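Enoyl-CoA hydratase (Mycobacterium tuberculosis, PDB 5KJP) probably catalyses the reversible addition of water to the double bond of 2-enoyl-CoA thioesters in fatty acid metabolism, as a member of the crotonase superfamily. Local coordinates at residues Ala74-Leu78 with Lys79-Arg83; Glu156-Tyr160 with Ala161-Glu165; Val186-Pro190 with Gly191-Asp195; Ile198-Ala201 with Glu202-Ala206. One frame throughout, in Å; residues are numbered along the deposited sequence.

In the fold
The four contacts are local ones and follow one another along the chain, all in the crotonase-type domain. Interaction 1 opens helix 78-82, after strand 62-67. Interaction 2 joins helix 150-157 to helix 160-169. Interaction 3 leads from strand 186-188, outermost within the chain in the six-stranded sheet, into helix 193-205. Interaction 4 lies further along that same helix, with its centre about 15 Å from that of interaction 3. Interactions 1 and 4 are on opposite sides of the chain's centre, their centres about 34 Å apart. Interactions 2 and 4 both touch the third subunit, and interaction 2 also bonds to the second, so they tie local helix structure to the trimer.

Interaction 1 (Ala74-Leu78 with Lys79-Arg83); sequences AGMDL and KAFAR
Asp77 caps the helix that starts at Leu78, and its side chain reaches forward to the N-H of Ala80 in the first turn. The capping bond runs from Ala80 N to Asp77 OD1, 3.0 Å long and nearly straight at 174°. The N-H meets the oxygen from above the carboxylate plane. CG of Asp77 is anti to the backbone N (chi1 -171°), and this brings OD1 to the start of the helix. Asp77 OD1 also lies 3.4 Å from CB of Lys79, while CG of Asp77 rests 3.7 Å from CB of Ala80. The other oxygen, OD2, forms a salt bridge with Arg32.

Two backbone bonds continue the helix. Phe81 N donates to Asp77 O at 2.9 Å. Ala82 N donates to Leu78 O at 2.8 Å.

The apolar part is a Met-aromatic contact. Residue Met76 is selenomethionine, and its SE lies 3.7 Å from CD1 of Phe81. The distance from Met76 SE to the centroid of the Phe81 ring is 4.3 Å. The direction is 37° off the ring normal, an oblique approach. Met76 is extended through chi2 and then bends at chi3. Its side chain also packs on Val87.

The AGMDL sequence corresponds to a crotonase segment that usually supplies a backbone N-H to the oxyanion hole, and it probably does so here.

Asp77 uses its two oxygens for different tasks. One caps the helix and the other pairs with Arg32. A carboxylate at a helix N-terminus should be favoured by the helix dipole, and the arginine would add to that stabilisation.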
loop_
_atom_site.group_PDB
_atom_site.type_symbol
_atom_site.label_atom_id
_atom_site.label_comp_id
_atom_site.label_asym_id
_atom_site.label_seq_id
_atom_site.Cartn_x
_atom_site.Cartn_y
_atom_site.Cartn_z
ATOM N N ALA A 74 -16.012 5.611 20.924
ATOM C CA ALA A 74 -16.848 6.439 20.060
ATOM C C ALA A 74 -16.104 7.673 19.560
ATOM O O ALA A 74 -16.658 8.479 18.813
ATOM C CB ALA A 74 -18.119 6.860 20.793
ATOM N N GLY A 75 -14.855 7.821 19.979
ATOM C CA GLY A 75 -14.046 8.949 19.561
ATOM C C GLY A 75 -13.807 9.900 20.710
ATOM O O GLY A 75 -13.989 9.546 21.878
HETATM N N MSE A 76 -13.389 11.115 20.393
HETATM C CA MSE A 76 -13.193 12.090 21.447
HETATM C C MSE A 76 -14.527 12.497 22.057
HETATM O O MSE A 76 -15.526 12.639 21.350
HETATM C CB MSE A 76 -12.472 13.319 20.933
HETATM C CG MSE A 76 -11.990 14.183 22.070
HETATM SE SE MSE A 76 -11.151 15.795 21.460
HETATM C CE MSE A 76 -10.477 15.155 19.738
ATOM N N ASP A 77 -14.531 12.672 23.376
ATOM C CA ASP A 77 -15.712 13.140 24.084
ATOM C C ASP A 77 -15.953 14.607 23.732
ATOM O O ASP A 77 -15.283 15.502 24.245
ATOM C CB ASP A 77 -15.541 12.946 25.599
ATOM C CG ASP A 77 -16.822 13.216 26.383
ATOM O OD1 ASP A 77 -17.546 14.182 26.063
ATOM O OD2 ASP A 77 -17.105 12.456 27.334
ATOM N N LEU A 78 -16.924 14.841 22.859
ATOM C CA LEU A 78 -17.226 16.186 22.391
ATOM C C LEU A 78 -17.673 17.127 23.508
ATOM O O LEU A 78 -17.400 18.324 23.456
ATOM C CB LEU A 78 -18.292 16.124 21.304
ATOM C CG LEU A 78 -17.831 15.263 20.126
ATOM C CD1 LEU A 78 -18.911 15.166 19.094
ATOM C CD2 LEU A 78 -16.552 15.830 19.517
ATOM N N LYS A 79 -18.365 16.598 24.512
ATOM C CA LYS A 79 -18.800 17.441 25.628
ATOM C C LYS A 79 -17.600 17.887 26.450
ATOM O O LYS A 79 -17.455 19.070 26.762
ATOM C CB LYS A 79 -19.803 16.710 26.522
ATOM C CG LYS A 79 -21.055 16.237 25.814
ATOM C CD LYS A 79 -21.996 15.570 26.804
ATOM C CE LYS A 79 -22.917 14.586 26.112
ATOM N NZ LYS A 79 -22.146 13.511 25.423
ATOM N N ALA A 80 -16.747 16.926 26.796
ATOM C CA ALA A 80 -15.527 17.198 27.544
ATOM C C ALA A 80 -14.683 18.217 26.792
ATOM O O ALA A 80 -14.179 19.183 27.374
ATOM C CB ALA A 80 -14.738 15.907 27.773
ATOM N N PHE A 81 -14.557 18.002 25.485
ATOM C CA PHE A 81 -13.837 18.919 24.613
ATOM C C PHE A 81 -14.450 20.321 24.603
ATOM O O PHE A 81 -13.742 21.309 24.806
ATOM C CB PHE A 81 -13.797 18.379 23.188
ATOM C CG PHE A 81 -12.944 19.196 22.265
ATOM C CD1 PHE A 81 -11.574 19.281 22.464
ATOM C CD2 PHE A 81 -13.511 19.899 21.213
ATOM C CE1 PHE A 81 -10.783 20.040 21.623
ATOM C CE2 PHE A 81 -12.724 20.661 20.368
ATOM C CZ PHE A 81 -11.359 20.731 20.573
ATOM N N ALA A 82 -15.760 20.402 24.368
ATOM C CA ALA A 82 -16.467 21.682 24.325
ATOM C C ALA A 82 -16.248 22.503 25.589
ATOM O O ALA A 82 -16.202 23.730 25.544
ATOM C CB ALA A 82 -17.955 21.457 24.122
ATOM N N ARG A 83 -16.143 21.850 26.739
ATOM C CA ARG A 83 -16.075 22.615 27.981
ATOM C C ARG A 83 -14.660 22.738 28.549
ATOM O O ARG A 83 -14.483 23.100 29.714
ATOM C CB ARG A 83 -17.003 22.012 29.035
ATOM C CG ARG A 83 -16.588 20.658 29.556
ATOM C CD ARG A 83 -17.022 20.518 31.007
ATOM N NE ARG A 83 -16.181 19.564 31.714
ATOM C CZ ARG A 83 -15.679 19.764 32.924
ATOM N NH1 ARG A 83 -15.939 20.889 33.579
ATOM N NH2 ARG A 83 -14.916 18.833 33.476
#

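Interaction 2 (Glu156-Tyr160 with Ala161-Glu165); sequences ERIPY and AIAME
Tyr160 and Met164 lie side by side on the first turn of helix 160-169, pointing the same way. Tyr160 sends its ring out with CG anti to the backbone N (chi1 175°). Met164, a selenomethionine, starts likewise but bends at chi2 and chi3, which swings CE back to the phenol. Met164 CE is 3.2 Å from OH of Tyr160 and 3.8 Å from CZ of Tyr160.

Ile158 follows helix 150-157 and reaches the new helix from the other side. Its CG1 sits in the crowded position between N and the carbonyl carbon (chi1 65°). Ile158 CD1 then touches Ala163 N at 3.6 Å, and Ile158 CG1 meets CB of Ala163 at 3.9 Å. Pro159 CB packs on Ile162 CG1 at 4.0 Å.

Pro159 is the N-cap. Pro159 O accepts from Ala163 N at 3.0 Å, and weakly from Ile162 N. Met164 N bonds to Tyr160 O at 2.9 Å.

The start of helix 160-169 faces the second subunit of the trimer. There Tyr160 OH is hydrogen-bonded to Arg223, and Met164 packs on Ile219. The junction therefore has two chemical sides. Ile158 and Ala163 form an apolar inner seam, while the tyrosine hydroxyl is held by a polar bond across the subunit interface.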
loop_
_atom_site.group_PDB
_atom_site.type_symbol
_atom_site.label_atom_id
_atom_site.label_comp_id
_atom_site.label_asym_id
_atom_site.label_seq_id
_atom_site.Cartn_x
_atom_site.Cartn_y
_atom_site.Cartn_z
ATOM N N GLU A 156 -2.229 4.417 4.607
ATOM C CA GLU A 156 -1.059 3.552 4.648
ATOM C C GLU A 156 -1.416 2.144 5.101
ATOM O O GLU A 156 -0.594 1.235 4.996
ATOM C CB GLU A 156 0.008 4.127 5.575
ATOM C CG GLU A 156 0.532 5.485 5.159
ATOM C CD GLU A 156 1.521 6.047 6.169
ATOM O OE1 GLU A 156 1.657 5.453 7.261
ATOM O OE2 GLU A 156 2.162 7.073 5.866
ATOM N N ARG A 157 -2.634 1.961 5.601
ATOM C CA ARG A 157 -3.060 0.670 6.135
ATOM C C ARG A 157 -3.984 -0.073 5.172
ATOM O O ARG A 157 -4.005 -1.301 5.149
ATOM C CB ARG A 157 -3.760 0.858 7.483
ATOM C CG ARG A 157 -2.832 1.270 8.623
ATOM C CD ARG A 157 -2.139 0.064 9.266
ATOM N NE ARG A 157 -2.785 -0.367 10.511
ATOM C CZ ARG A 157 -2.637 0.244 11.687
ATOM N NH1 ARG A 157 -1.868 1.323 11.777
ATOM N NH2 ARG A 157 -3.263 -0.219 12.772
ATOM N N ILE A 158 -4.764 0.681 4.400
ATOM C CA ILE A 158 -5.698 0.111 3.430
ATOM C C ILE A 158 -5.446 0.769 2.078
ATOM O O ILE A 158 -4.680 1.733 2.009
ATOM C CB ILE A 158 -7.174 0.312 3.877
ATOM C CG1 ILE A 158 -7.542 1.799 3.894
ATOM C CG2 ILE A 158 -7.420 -0.339 5.238
ATOM C CD1 ILE A 158 -9.033 2.045 4.173
ATOM N N PRO A 159 -6.052 0.242 0.993
ATOM C CA PRO A 159 -5.751 0.874 -0.296
ATOM C C PRO A 159 -6.121 2.352 -0.292
ATOM O O PRO A 159 -7.151 2.738 0.265
ATOM C CB PRO A 159 -6.609 0.085 -1.289
ATOM C CG PRO A 159 -6.766 -1.270 -0.642
ATOM C CD PRO A 159 -6.892 -0.960 0.826
ATOM N N TYR A 160 -5.236 3.157 -0.869
ATOM C CA TYR A 160 -5.334 4.609 -0.877
ATOM C C TYR A 160 -6.732 5.136 -1.204
ATOM O O TYR A 160 -7.253 6.010 -0.508
ATOM C CB TYR A 160 -4.313 5.159 -1.878
ATOM C CG TYR A 160 -4.355 6.657 -2.099
ATOM C CD1 TYR A 160 -5.223 7.217 -3.030
ATOM C CD2 TYR A 160 -3.508 7.506 -1.400
ATOM C CE1 TYR A 160 -5.264 8.580 -3.245
ATOM C CE2 TYR A 160 -3.534 8.881 -1.620
ATOM C CZ TYR A 160 -4.418 9.408 -2.542
ATOM O OH TYR A 160 -4.472 10.769 -2.771
ATOM N N ALA A 161 -7.339 4.606 -2.258
ATOM C CA ALA A 161 -8.614 5.133 -2.731
ATOM C C ALA A 161 -9.751 4.825 -1.762
ATOM O O ALA A 161 -10.713 5.588 -1.674
ATOM C CB ALA A 161 -8.940 4.577 -4.110
ATOM N N ILE A 162 -9.651 3.696 -1.060
ATOM C CA ILE A 162 -10.676 3.333 -0.091
ATOM C C ILE A 162 -10.530 4.227 1.137
ATOM O O ILE A 162 -11.524 4.665 1.722
ATOM C CB ILE A 162 -10.603 1.845 0.324
ATOM C CG1 ILE A 162 -10.551 0.930 -0.912
ATOM C CG2 ILE A 162 -11.788 1.490 1.221
ATOM C CD1 ILE A 162 -11.681 1.163 -1.904
ATOM N N ALA A 163 -9.290 4.517 1.513
ATOM C CA ALA A 163 -9.042 5.459 2.600
ATOM C C ALA A 163 -9.604 6.845 2.250
ATOM O O ALA A 163 -10.263 7.475 3.073
ATOM C CB ALA A 163 -7.552 5.535 2.907
HETATM N N MSE A 164 -9.346 7.299 1.024
HETATM C CA MSE A 164 -9.925 8.543 0.505
HETATM C C MSE A 164 -11.451 8.527 0.596
HETATM O O MSE A 164 -12.072 9.482 1.082
HETATM C CB MSE A 164 -9.491 8.773 -0.953
HETATM C CG MSE A 164 -10.002 10.077 -1.586
HETATM SE SE MSE A 164 -9.174 11.677 -0.802
HETATM C CE MSE A 164 -7.409 11.525 -1.650
ATOM N N GLU A 165 -12.057 7.438 0.129
ATOM C CA GLU A 165 -13.512 7.316 0.121
ATOM C C GLU A 165 -14.080 7.431 1.529
ATOM O O GLU A 165 -15.031 8.186 1.778
ATOM C CB GLU A 165 -13.940 5.986 -0.500
ATOM C CG GLU A 165 -15.425 5.706 -0.372
ATOM C CD GLU A 165 -15.795 4.279 -0.754
ATOM O OE1 GLU A 165 -14.937 3.549 -1.304
ATOM O OE2 GLU A 165 -16.950 3.884 -0.493
#

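Interaction 3 (Val186-Pro190 with Gly191-Asp195); sequences VLAEP and GTALD
Between strand 186-188 and helix 193-205, the backbone from Glu189 to Thr192 makes a type II beta turn, closed by Thr192 N donating to Glu189 O at 3.0 Å. Pro190 and Gly191 fill the two central positions. Gly191 has a positive phi of 89°, where a side chain would press on the preceding carbonyl oxygen.

Thr192 adds a second bond to the turn. Thr192 OG1 donates to Glu189 O at 2.7 Å, coming from the same face of the carbonyl plane as the N-H of Thr192. The hydroxyl sits between the backbone N and the carbonyl carbon (chi1 71°), which turns it back to the start of the turn. Two donors of one residue thus grip one oxygen. Thr192 occupies the N-cap place, but its side chain makes no capping bond.

Ala188, the last residue of the strand, points its CB toward Thr192 and Ala193. The apolar contact is between Ala188 CB and Ala193 CB, at 4.3 Å. Ala188 CB is 3.7 Å from CA of Ala193. It also makes a van der Waals touch with the Thr192 hydroxyl, Ala188 CB to Thr192 OG1 at 3.6 Å. CB of Glu189 touches Thr192 OG1 too, at 3.6 Å, while the Glu189 carboxylate leads away to a long, weak ion pair with Arg131.

Glu110 holds the turn from outside. One of its oxygens accepts from Gly191 N and the other from Ala193 N, so a carboxylate meets the start of the helix. That negative group would suit the helix N-terminus. Strand and helix are thus joined compactly: Thr192 closes the turn onto Glu189 O, and Glu110 takes the N-H groups of Gly191 and Ala193.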
loop_
_atom_site.group_PDB
_atom_site.type_symbol
_atom_site.label_atom_id
_atom_site.label_comp_id
_atom_site.label_asym_id
_atom_site.label_seq_id
_atom_site.Cartn_x
_atom_site.Cartn_y
_atom_site.Cartn_z
ATOM N N VAL A 186 -7.016 -9.907 12.543
ATOM C CA VAL A 186 -7.762 -11.074 12.980
ATOM C C VAL A 186 -9.229 -10.718 13.176
ATOM O O VAL A 186 -9.551 -9.778 13.906
ATOM C CB VAL A 186 -7.188 -11.638 14.311
ATOM C CG1 VAL A 186 -8.062 -12.782 14.846
ATOM C CG2 VAL A 186 -5.732 -12.084 14.126
ATOM N N LEU A 187 -10.112 -11.450 12.506
ATOM C CA LEU A 187 -11.544 -11.331 12.750
ATOM C C LEU A 187 -11.943 -12.304 13.842
ATOM O O LEU A 187 -11.620 -13.490 13.765
ATOM C CB LEU A 187 -12.349 -11.617 11.487
ATOM C CG LEU A 187 -12.476 -10.510 10.451
ATOM C CD1 LEU A 187 -13.125 -11.089 9.196
ATOM C CD2 LEU A 187 -13.296 -9.350 11.020
ATOM N N ALA A 188 -12.641 -11.804 14.853
ATOM C CA ALA A 188 -13.052 -12.631 15.979
ATOM C C ALA A 188 -14.567 -12.744 16.038
ATOM O O ALA A 188 -15.280 -11.888 15.516
ATOM C CB ALA A 188 -12.511 -12.052 17.289
ATOM N N GLU A 189 -15.060 -13.818 16.654
ATOM C CA GLU A 189 -16.481 -13.920 16.958
ATOM C C GLU A 189 -16.842 -12.755 17.876
ATOM O O GLU A 189 -16.019 -12.339 18.692
ATOM C CB GLU A 189 -16.819 -15.263 17.618
ATOM C CG GLU A 189 -16.723 -16.468 16.682
ATOM C CD GLU A 189 -17.508 -16.266 15.406
ATOM O OE1 GLU A 189 -18.705 -15.923 15.497
ATOM O OE2 GLU A 189 -16.928 -16.433 14.314
ATOM N N PRO A 190 -18.056 -12.205 17.718
ATOM C CA PRO A 190 -18.530 -11.112 18.576
ATOM C C PRO A 190 -18.334 -11.416 20.060
ATOM O O PRO A 190 -18.717 -12.491 20.529
ATOM C CB PRO A 190 -20.014 -11.014 18.223
ATOM C CG PRO A 190 -20.064 -11.442 16.792
ATOM C CD PRO A 190 -19.030 -12.536 16.663
ATOM N N GLY A 191 -17.709 -10.489 20.779
ATOM C CA GLY A 191 -17.478 -10.670 22.201
ATOM C C GLY A 191 -16.180 -11.380 22.552
ATOM O O GLY A 191 -15.853 -11.517 23.729
ATOM N N THR A 192 -15.438 -11.833 21.547
ATOM C CA THR A 192 -14.227 -12.607 21.812
ATOM C C THR A 192 -12.966 -11.939 21.272
ATOM O O THR A 192 -11.914 -12.574 21.210
ATOM C CB THR A 192 -14.309 -14.037 21.206
ATOM O OG1 THR A 192 -14.218 -13.964 19.778
ATOM C CG2 THR A 192 -15.609 -14.740 21.609
ATOM N N ALA A 193 -13.060 -10.668 20.884
ATOM C CA ALA A 193 -11.899 -9.982 20.308
ATOM C C ALA A 193 -10.723 -9.932 21.284
ATOM O O ALA A 193 -9.576 -10.140 20.885
ATOM C CB ALA A 193 -12.272 -8.573 19.854
ATOM N N LEU A 194 -10.998 -9.682 22.562
ATOM C CA LEU A 194 -9.919 -9.610 23.546
ATOM C C LEU A 194 -9.182 -10.952 23.681
ATOM O O LEU A 194 -7.954 -10.984 23.740
ATOM C CB LEU A 194 -10.460 -9.164 24.907
ATOM C CG LEU A 194 -9.458 -9.103 26.064
ATOM C CD1 LEU A 194 -8.217 -8.306 25.669
ATOM C CD2 LEU A 194 -10.114 -8.501 27.301
ATOM N N ASP A 195 -9.920 -12.059 23.729
ATOM C CA ASP A 195 -9.277 -13.370 23.806
ATOM C C ASP A 195 -8.441 -13.664 22.561
ATOM O O ASP A 195 -7.336 -14.198 22.660
ATOM C CB ASP A 195 -10.311 -14.475 24.010
ATOM C CG ASP A 195 -10.442 -14.891 25.470
ATOM O OD1 ASP A 195 -9.600 -14.473 26.294
ATOM O OD2 ASP A 195 -11.380 -15.648 25.785
#

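Interaction 4 (Ile198-Ala201 with Glu202-Ala206); sequences IALA and EKITA
Ala201 and Thr205 meet one turn apart on the tightly packed side of helix 193-205, as do Leu200 and Ile204. Thr205 CG2 lies 3.2 Å from Ala201 O. With OG1 between the backbone N and the carbonyl carbon (chi1 62°), CG2 lies beside the backbone N and comes close to that oxygen. CG1 of Ile204 lies 3.6 Å from Leu200 O. Only the side-chain pair here is loose, CG of Leu200 to CD1 of Ile204 at 4.5 Å. Four helical backbone bonds run through the segment. The shortest are Glu202 N to Ile198 O and Thr205 N to Ala201 O, both 2.8 Å. Lys203 N to Ala199 O and Ile204 N to Leu200 O are longer, at 3.2 Å.

The solvent side is more open. Ala199 is exposed. Glu202 runs out extended, and Glu202 CG passes 3.3 Å from Ile198 O. Its carboxylate crosses the Ile198 side chain, with Glu202 OE2 3.7 Å from CG2 of Ile198. This is a van der Waals contact with a methyl.

Lys203 faces another subunit. It rests its aliphatic chain near Ala199 O, then bends at chi3 and chi4. Its NZ forms a salt bridge with Asp171 of the third subunit.

The buried face of the helix packs against the main sheet. Leu200 touches Leu126 and Val128 of strand 126-130, and also Ile106 of strand 105-109. Ala201 packs on Ile25, Val62 and Ile106, and so bridges three strands. Leu200 and Ile204 also pack on Thr169 of the third subunit, so one flank of the helix also meets a neighbouring chain.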
loop_
_atom_site.group_PDB
_atom_site.type_symbol
_atom_site.label_atom_id
_atom_site.label_comp_id
_atom_site.label_asym_id
_atom_site.label_seq_id
_atom_site.Cartn_x
_atom_site.Cartn_y
_atom_site.Cartn_z
ATOM N N ILE A 198 -5.308 -11.659 22.951
ATOM C CA ILE A 198 -4.376 -12.239 23.909
ATOM C C ILE A 198 -3.584 -13.369 23.248
ATOM O O ILE A 198 -2.371 -13.487 23.447
ATOM C CB ILE A 198 -5.107 -12.751 25.173
ATOM C CG1 ILE A 198 -5.654 -11.572 25.979
ATOM C CG2 ILE A 198 -4.171 -13.587 26.045
ATOM C CD1 ILE A 198 -6.644 -11.982 27.066
ATOM N N ALA A 199 -4.261 -14.177 22.435
ATOM C CA ALA A 199 -3.579 -15.241 21.698
ATOM C C ALA A 199 -2.499 -14.661 20.790
ATOM O O ALA A 199 -1.379 -15.177 20.734
ATOM C CB ALA A 199 -4.578 -16.060 20.888
ATOM N N LEU A 200 -2.830 -13.578 20.092
ATOM C CA LEU A 200 -1.861 -12.889 19.242
ATOM C C LEU A 200 -0.701 -12.323 20.058
ATOM O O LEU A 200 0.464 -12.492 19.694
ATOM C CB LEU A 200 -2.546 -11.768 18.456
ATOM C CG LEU A 200 -1.723 -10.932 17.479
ATOM C CD1 LEU A 200 -1.017 -11.841 16.476
ATOM C CD2 LEU A 200 -2.634 -9.930 16.767
ATOM N N ALA A 201 -1.026 -11.659 21.166
ATOM C CA ALA A 201 -0.014 -11.089 22.044
ATOM C C ALA A 201 0.932 -12.165 22.574
ATOM O O ALA A 201 2.146 -11.959 22.634
ATOM C CB ALA A 201 -0.673 -10.345 23.204
ATOM N N GLU A 202 0.379 -13.312 22.950
ATOM C CA GLU A 202 1.195 -14.399 23.488
ATOM C C GLU A 202 2.162 -14.942 22.433
ATOM O O GLU A 202 3.281 -15.334 22.762
ATOM C CB GLU A 202 0.311 -15.524 24.042
ATOM C CG GLU A 202 -0.283 -15.191 25.412
ATOM C CD GLU A 202 -1.274 -16.225 25.912
ATOM O OE1 GLU A 202 -1.646 -17.132 25.137
ATOM O OE2 GLU A 202 -1.679 -16.131 27.092
ATOM N N LYS A 203 1.743 -14.952 21.171
ATOM C CA LYS A 203 2.644 -15.373 20.103
ATOM C C LYS A 203 3.833 -14.414 20.007
ATOM O O LYS A 203 4.977 -14.837 19.825
ATOM C CB LYS A 203 1.901 -15.461 18.766
ATOM C CG LYS A 203 0.918 -16.629 18.700
ATOM C CD LYS A 203 -0.077 -16.492 17.552
ATOM C CE LYS A 203 0.571 -16.786 16.208
ATOM N NZ LYS A 203 1.242 -18.116 16.157
ATOM N N ILE A 204 3.565 -13.124 20.167
ATOM C CA ILE A 204 4.619 -12.122 20.088
ATOM C C ILE A 204 5.510 -12.099 21.341
ATOM O O ILE A 204 6.735 -11.954 21.236
ATOM C CB ILE A 204 4.013 -10.730 19.840
ATOM C CG1 ILE A 204 3.295 -10.721 18.485
ATOM C CG2 ILE A 204 5.093 -9.673 19.861
ATOM C CD1 ILE A 204 2.414 -9.489 18.263
ATOM N N THR A 205 4.920 -12.269 22.523
ATOM C CA THR A 205 5.720 -12.276 23.750
ATOM C C THR A 205 6.628 -13.504 23.830
ATOM O O THR A 205 7.602 -13.514 24.581
ATOM C CB THR A 205 4.842 -12.218 25.027
ATOM O OG1 THR A 205 4.009 -13.381 25.098
ATOM C CG2 THR A 205 3.969 -10.976 25.024
ATOM N N ALA A 206 6.315 -14.539 23.052
ATOM C CA ALA A 206 7.130 -15.748 23.048
ATOM C C ALA A 206 8.405 -15.547 22.236
ATOM O O ALA A 206 9.330 -16.353 22.313
ATOM C CB ALA A 206 6.338 -16.932 22.500
#